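Local atomic coordinates of HAD hydrolase, family IA, variant 3 (Entamoeba histolytica, PDB entry 6W04), a protein that probably acts as a magnesium-dependent hydrolase of the haloacid dehalogenase (HAD) superfamily, with one magnesium ion bound at its active site. Residues A[13-26]-A[71-85]. Residues are numbered along the deposited sequence; the frame is centred on the assembly and turned at random. Where two conformers were deposited one is given.
Sequences IFDTPLHAFCWKEM and EKENLYRTMLMKSDI
K72 lies as a knob among H19, C22, W23 and M26, and its side chain runs across helix 16-31 from M26 to H19. K72 CB rests on M26 CG at 3.8 Å. K72 CG, anti to the backbone N (chi1 175°), sits over the W23 indole, 3.6 Å from the centroid of the six-membered ring and almost on its normal, a CH-pi contact. A bend at chi2 then leads CD over the same face toward W23 CE2, and K72 CE reaches the five-membered ring, 3.5 Å from W23 NE1. The tip is gripped three ways: K72 NZ donates to H19 ND1 (2.8 Å) nearly in the imidazole plane, forms a salt bridge with E73 OE1, and shares a water with W23 NE1. With ND1 accepting from the lysine, H19 NE2 donates to D15 OD2 (2.9 Å) in a bent bond from above the carboxylate plane. D15 OD2 also takes the Y76 hydroxyl on its anti lone pair, a short bond of 2.5 Å from Y76 OH. These two bonds help hold the H19 and Y76 rings in an offset stack, planes 17° apart. Beside the polar groups, L18 CD1 meets M79 CB (3.6 Å) and CD2 meets L80 and I85, while C22 SG packs on L75 and Y76. The axes of segments 16-26 and 71-82 run at 134°; their parent helices 16-31 and 62-82 belong to the helical cap inserted after strand 3-7 of the Rossmann-like HAD core. Helix 48-56 backs W23, helix 113-123 borders Y76 and L80, and N9 ND2, from a magnesium ligand, hydrogen-bonds the same D15 OD2, tying this interface to the metal site.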
loop_
_atom_site.group_PDB
_atom_site.type_symbol
_atom_site.label_atom_id
_atom_site.label_comp_id
_atom_site.label_asym_id
_atom_site.label_seq_id
_atom_site.Cartn_x
_atom_site.Cartn_y
_atom_site.Cartn_z
ATOM N N ILE A 13 -6.330 3.139 -2.970
ATOM C CA ILE A 13 -6.423 4.468 -3.570
ATOM C C ILE A 13 -5.231 4.667 -4.504
ATOM O O ILE A 13 -4.126 4.203 -4.217
ATOM C CB ILE A 13 -6.484 5.586 -2.502
ATOM C CG1 ILE A 13 -5.225 5.616 -1.611
ATOM C CG2 ILE A 13 -7.748 5.452 -1.635
ATOM C CD1 ILE A 13 -5.192 6.887 -0.673
ATOM N N PHE A 14 -5.452 5.336 -5.638
ATOM C CA PHE A 14 -4.362 5.540 -6.600
ATOM C C PHE A 14 -3.720 6.889 -6.277
ATOM O O PHE A 14 -3.954 7.896 -6.936
ATOM C CB PHE A 14 -4.870 5.462 -8.039
ATOM C CG PHE A 14 -5.228 4.056 -8.501
ATOM C CD1 PHE A 14 -5.461 3.033 -7.584
ATOM C CD2 PHE A 14 -5.314 3.762 -9.863
ATOM C CE1 PHE A 14 -5.802 1.742 -8.007
ATOM C CE2 PHE A 14 -5.652 2.467 -10.298
ATOM C CZ PHE A 14 -5.897 1.457 -9.364
ATOM N N ASP A 15 -2.907 6.903 -5.215
ATOM C CA ASP A 15 -2.325 8.142 -4.700
ATOM C C ASP A 15 -0.861 8.315 -5.066
ATOM O O ASP A 15 -0.218 9.251 -4.582
ATOM C CB ASP A 15 -2.495 8.222 -3.175
ATOM C CG ASP A 15 -1.804 7.069 -2.432
ATOM O OD1 ASP A 15 -1.515 6.017 -3.049
ATOM O OD2 ASP A 15 -1.550 7.219 -1.219
ATOM N N THR A 16 -0.312 7.468 -5.932
ATOM C CA THR A 16 1.085 7.678 -6.303
ATOM C C THR A 16 1.340 9.061 -6.911
ATOM O O THR A 16 2.328 9.703 -6.505
ATOM C CB THR A 16 1.556 6.553 -7.230
ATOM O OG1 THR A 16 1.451 5.313 -6.520
ATOM C CG2 THR A 16 3.034 6.797 -7.649
ATOM N N PRO A 17 0.520 9.583 -7.837
ATOM C CA PRO A 17 0.805 10.934 -8.351
ATOM C C PRO A 17 0.853 11.982 -7.255
ATOM O O PRO A 17 1.709 12.882 -7.294
ATOM C CB PRO A 17 -0.338 11.182 -9.346
ATOM C CG PRO A 17 -0.696 9.800 -9.851
ATOM C CD PRO A 17 -0.607 8.957 -8.564
ATOM N N LEU A 18 -0.025 11.872 -6.254
ATOM C CA LEU A 18 0.010 12.818 -5.148
ATOM C C LEU A 18 1.306 12.701 -4.344
ATOM O O LEU A 18 1.899 13.720 -3.961
ATOM C CB LEU A 18 -1.210 12.599 -4.246
ATOM C CG LEU A 18 -1.334 13.587 -3.103
ATOM C CD1 LEU A 18 -1.105 15.033 -3.603
ATOM C CD2 LEU A 18 -2.743 13.466 -2.474
ATOM N N HIS A 19 1.766 11.472 -4.064
ATOM C CA HIS A 19 3.074 11.324 -3.413
ATOM C C HIS A 19 4.175 11.973 -4.241
ATOM O O HIS A 19 5.055 12.642 -3.693
ATOM C CB HIS A 19 3.393 9.837 -3.154
ATOM C CG HIS A 19 2.583 9.236 -2.049
ATOM N ND1 HIS A 19 2.775 9.572 -0.723
ATOM C CD2 HIS A 19 1.551 8.359 -2.070
ATOM C CE1 HIS A 19 1.902 8.916 0.026
ATOM N NE2 HIS A 19 1.142 8.179 -0.769
ATOM N N ALA A 20 4.137 11.792 -5.569
ATOM C CA ALA A 20 5.134 12.417 -6.437
ATOM C C ALA A 20 5.105 13.939 -6.320
ATOM O O ALA A 20 6.161 14.573 -6.213
ATOM C CB ALA A 20 4.903 11.998 -7.891
ATOM N N PHE A 21 3.902 14.540 -6.322
ATOM C CA PHE A 21 3.779 15.993 -6.158
ATOM C C PHE A 21 4.376 16.456 -4.847
ATOM O O PHE A 21 5.020 17.507 -4.796
ATOM C CB PHE A 21 2.318 16.459 -6.155
ATOM C CG PHE A 21 1.564 16.151 -7.386
ATOM C CD1 PHE A 21 2.213 15.866 -8.570
ATOM C CD2 PHE A 21 0.173 16.151 -7.353
ATOM C CE1 PHE A 21 1.494 15.581 -9.718
ATOM C CE2 PHE A 21 -0.548 15.868 -8.486
ATOM C CZ PHE A 21 0.111 15.584 -9.671
ATOM N N CYS A 22 4.079 15.738 -3.756
ATOM C CA CYS A 22 4.584 16.139 -2.446
ATOM C C CYS A 22 6.098 16.037 -2.380
ATOM O O CYS A 22 6.750 16.921 -1.817
ATOM C CB CYS A 22 3.967 15.297 -1.335
ATOM S SG CYS A 22 2.209 15.571 -1.222
ATOM N N TRP A 23 6.684 14.989 -2.963
ATOM C CA TRP A 23 8.147 14.942 -2.941
ATOM C C TRP A 23 8.751 15.994 -3.857
ATOM O O TRP A 23 9.853 16.488 -3.587
ATOM C CB TRP A 23 8.681 13.549 -3.334
ATOM C CG TRP A 23 8.614 12.594 -2.183
ATOM C CD1 TRP A 23 7.846 11.464 -2.088
ATOM C CD2 TRP A 23 9.334 12.701 -0.952
ATOM N NE1 TRP A 23 8.061 10.849 -0.866
ATOM C CE2 TRP A 23 8.963 11.600 -0.149
ATOM C CE3 TRP A 23 10.237 13.648 -0.433
ATOM C CZ2 TRP A 23 9.470 11.408 1.137
ATOM C CZ3 TRP A 23 10.739 13.457 0.842
ATOM C CH2 TRP A 23 10.353 12.351 1.620
ATOM N N LYS A 24 8.085 16.313 -4.967
ATOM C CA LYS A 24 8.618 17.348 -5.839
ATOM C C LYS A 24 8.560 18.700 -5.154
ATOM O O LYS A 24 9.511 19.496 -5.226
ATOM C CB LYS A 24 7.857 17.365 -7.178
ATOM C CG LYS A 24 8.281 16.190 -8.045
ATOM C CD LYS A 24 7.436 16.098 -9.319
ATOM C CE LYS A 24 7.823 14.870 -10.115
ATOM N NZ LYS A 24 7.042 14.759 -11.363
ATOM N N GLU A 25 7.455 18.968 -4.473
ATOM C CA GLU A 25 7.340 20.209 -3.714
ATOM C C GLU A 25 8.387 20.272 -2.608
ATOM O O GLU A 25 8.995 21.326 -2.389
ATOM C CB GLU A 25 5.907 20.347 -3.161
ATOM C CG GLU A 25 5.685 21.569 -2.256
ATOM C CD GLU A 25 5.726 22.924 -2.989
ATOM O OE1 GLU A 25 6.105 23.929 -2.340
ATOM O OE2 GLU A 25 5.374 23.003 -4.196
ATOM N N MET A 26 8.631 19.153 -1.911
ATOM C CA MET A 26 9.644 19.147 -0.851
ATOM C C MET A 26 11.034 19.392 -1.414
ATOM O O MET A 26 11.829 20.138 -0.827
ATOM C CB MET A 26 9.660 17.808 -0.096
ATOM C CG MET A 26 8.412 17.541 0.746
ATOM S SD MET A 26 8.120 18.862 1.947
ATOM C CE MET A 26 9.551 18.546 2.963
ATOM N N GLU A 71 7.455 16.306 7.622
ATOM C CA GLU A 71 7.053 17.464 6.817
ATOM C C GLU A 71 6.433 17.027 5.496
ATOM O O GLU A 71 5.437 17.609 5.050
ATOM C CB GLU A 71 8.241 18.393 6.538
ATOM C CG GLU A 71 8.793 19.091 7.764
ATOM C CD GLU A 71 9.838 20.167 7.435
ATOM O OE1 GLU A 71 10.083 20.452 6.235
ATOM O OE2 GLU A 71 10.414 20.727 8.394
ATOM N N LYS A 72 7.040 16.042 4.814
ATOM C CA LYS A 72 6.440 15.555 3.577
ATOM C C LYS A 72 5.080 14.914 3.836
ATOM O O LYS A 72 4.136 15.107 3.059
ATOM C CB LYS A 72 7.375 14.559 2.880
ATOM C CG LYS A 72 6.724 13.915 1.627
ATOM C CD LYS A 72 6.013 12.598 1.938
ATOM C CE LYS A 72 5.167 12.125 0.725
ATOM N NZ LYS A 72 4.575 10.790 1.031
ATOM N N GLU A 73 4.956 14.131 4.910
ATOM C CA GLU A 73 3.686 13.457 5.157
ATOM C C GLU A 73 2.599 14.430 5.580
ATOM O O GLU A 73 1.430 14.223 5.233
ATOM C CB GLU A 73 3.847 12.333 6.197
ATOM C CG GLU A 73 4.774 11.204 5.729
ATOM C CD GLU A 73 4.324 10.410 4.468
ATOM O OE1 GLU A 73 3.381 10.785 3.735
ATOM O OE2 GLU A 73 4.959 9.372 4.197
ATOM N N ASN A 74 2.954 15.495 6.303
ATOM C CA ASN A 74 1.978 16.535 6.587
ATOM C C ASN A 74 1.451 17.168 5.296
ATOM O O ASN A 74 0.244 17.424 5.169
ATOM C CB ASN A 74 2.601 17.588 7.501
ATOM C CG ASN A 74 1.712 18.780 7.687
ATOM O OD1 ASN A 74 2.107 19.909 7.411
ATOM N ND2 ASN A 74 0.487 18.536 8.135
ATOM N N LEU A 75 2.335 17.439 4.336
ATOM C CA LEU A 75 1.876 17.971 3.048
ATOM C C LEU A 75 0.961 16.964 2.349
ATOM O O LEU A 75 -0.125 17.313 1.874
ATOM C CB LEU A 75 3.071 18.345 2.169
ATOM C CG LEU A 75 2.840 18.822 0.714
ATOM C CD1 LEU A 75 1.828 19.967 0.618
ATOM C CD2 LEU A 75 4.179 19.267 0.048
ATOM N N TYR A 76 1.366 15.695 2.317
ATOM C CA TYR A 76 0.558 14.660 1.681
ATOM C C TYR A 76 -0.832 14.546 2.309
ATOM O O TYR A 76 -1.845 14.508 1.593
ATOM C CB TYR A 76 1.301 13.324 1.751
ATOM C CG TYR A 76 0.428 12.127 1.491
ATOM C CD1 TYR A 76 0.083 11.771 0.186
ATOM C CD2 TYR A 76 -0.061 11.349 2.542
ATOM C CE1 TYR A 76 -0.749 10.668 -0.062
ATOM C CE2 TYR A 76 -0.873 10.222 2.301
ATOM C CZ TYR A 76 -1.206 9.905 0.972
ATOM O OH TYR A 76 -2.005 8.816 0.694
ATOM N N ARG A 77 -0.902 14.480 3.645
ATOM C CA ARG A 77 -2.189 14.334 4.328
ATOM C C ARG A 77 -3.119 15.484 4.011
ATOM O O ARG A 77 -4.324 15.286 3.840
ATOM C CB ARG A 77 -2.009 14.288 5.844
ATOM C CG ARG A 77 -1.444 13.043 6.350
ATOM C CD ARG A 77 -1.099 13.222 7.805
ATOM N NE ARG A 77 0.120 12.494 8.081
ATOM C CZ ARG A 77 1.053 12.900 8.927
ATOM N NH1 ARG A 77 2.130 12.159 9.093
ATOM N NH2 ARG A 77 0.900 14.038 9.601
ATOM N N THR A 78 -2.577 16.700 3.989
ATOM C CA THR A 78 -3.377 17.883 3.718
ATOM C C THR A 78 -3.930 17.843 2.299
ATOM O O THR A 78 -5.120 18.098 2.072
ATOM C CB THR A 78 -2.510 19.116 3.950
ATOM O OG1 THR A 78 -2.118 19.139 5.323
ATOM C CG2 THR A 78 -3.274 20.377 3.631
ATOM N N MET A 79 -3.075 17.500 1.334
ATOM C CA MET A 79 -3.510 17.391 -0.059
ATOM C C MET A 79 -4.522 16.261 -0.252
ATOM O O MET A 79 -5.540 16.438 -0.935
ATOM C CB MET A 79 -2.293 17.181 -0.964
ATOM C CG MET A 79 -1.292 18.357 -0.918
ATOM S SD MET A 79 -1.908 19.899 -1.707
ATOM C CE MET A 79 -2.407 19.255 -3.314
ATOM N N LEU A 80 -4.243 15.086 0.323
ATOM C CA LEU A 80 -5.151 13.955 0.222
ATOM C C LEU A 80 -6.540 14.303 0.757
ATOM O O LEU A 80 -7.554 14.011 0.109
ATOM C CB LEU A 80 -4.586 12.732 0.958
ATOM C CG LEU A 80 -5.536 11.525 0.846
ATOM C CD1 LEU A 80 -5.541 11.071 -0.647
ATOM C CD2 LEU A 80 -5.092 10.385 1.721
ATOM N N MET A 81 -6.603 14.945 1.933
ATOM C CA MET A 81 -7.894 15.303 2.517
ATOM C C MET A 81 -8.698 16.209 1.597
ATOM O O MET A 81 -9.918 16.059 1.480
ATOM C CB MET A 81 -7.696 15.978 3.875
ATOM C CG MET A 81 -7.818 15.042 5.046
ATOM S SD MET A 81 -9.497 14.413 5.201
ATOM C CE MET A 81 -9.402 13.701 6.835
ATOM N N LYS A 82 -8.050 17.179 0.954
ATOM C CA LYS A 82 -8.864 18.046 0.106
ATOM C C LYS A 82 -9.011 17.519 -1.317
ATOM O O LYS A 82 -9.866 18.027 -2.049
ATOM C CB LYS A 82 -8.327 19.483 0.081
ATOM C CG LYS A 82 -6.915 19.679 -0.408
ATOM C CD LYS A 82 -6.520 21.148 -0.173
ATOM C CE LYS A 82 -5.025 21.356 -0.334
ATOM N NZ LYS A 82 -4.638 22.786 -0.275
ATOM N N SER A 83 -8.257 16.481 -1.687
ATOM C CA SER A 83 -8.379 15.851 -2.996
ATOM C C SER A 83 -9.705 15.087 -3.106
ATOM O O SER A 83 -10.447 14.919 -2.130
ATOM C CB SER A 83 -7.223 14.879 -3.230
ATOM O OG SER A 83 -7.492 13.668 -2.536
ATOM N N ASP A 84 -10.026 14.637 -4.328
ATOM C CA ASP A 84 -11.200 13.789 -4.533
ATOM C C ASP A 84 -10.782 12.371 -4.905
ATOM O O ASP A 84 -11.540 11.637 -5.537
ATOM C CB ASP A 84 -12.155 14.382 -5.578
ATOM C CG ASP A 84 -11.559 14.411 -6.985
ATOM O OD1 ASP A 84 -10.421 13.945 -7.178
ATOM O OD2 ASP A 84 -12.242 14.913 -7.903
ATOM N N ILE A 85 -9.570 11.983 -4.538
ATOM C CA ILE A 85 -9.144 10.600 -4.742
ATOM C C ILE A 85 -10.086 9.681 -3.979
ATOM O O ILE A 85 -10.293 9.847 -2.772
ATOM C CB ILE A 85 -7.700 10.425 -4.293
ATOM C CG1 ILE A 85 -6.787 11.305 -5.155
ATOM C CG2 ILE A 85 -7.297 8.941 -4.325
ATOM C CD1 ILE A 85 -5.385 11.476 -4.530
HETATM O O HOH W 1 6.527 8.824 0.792
#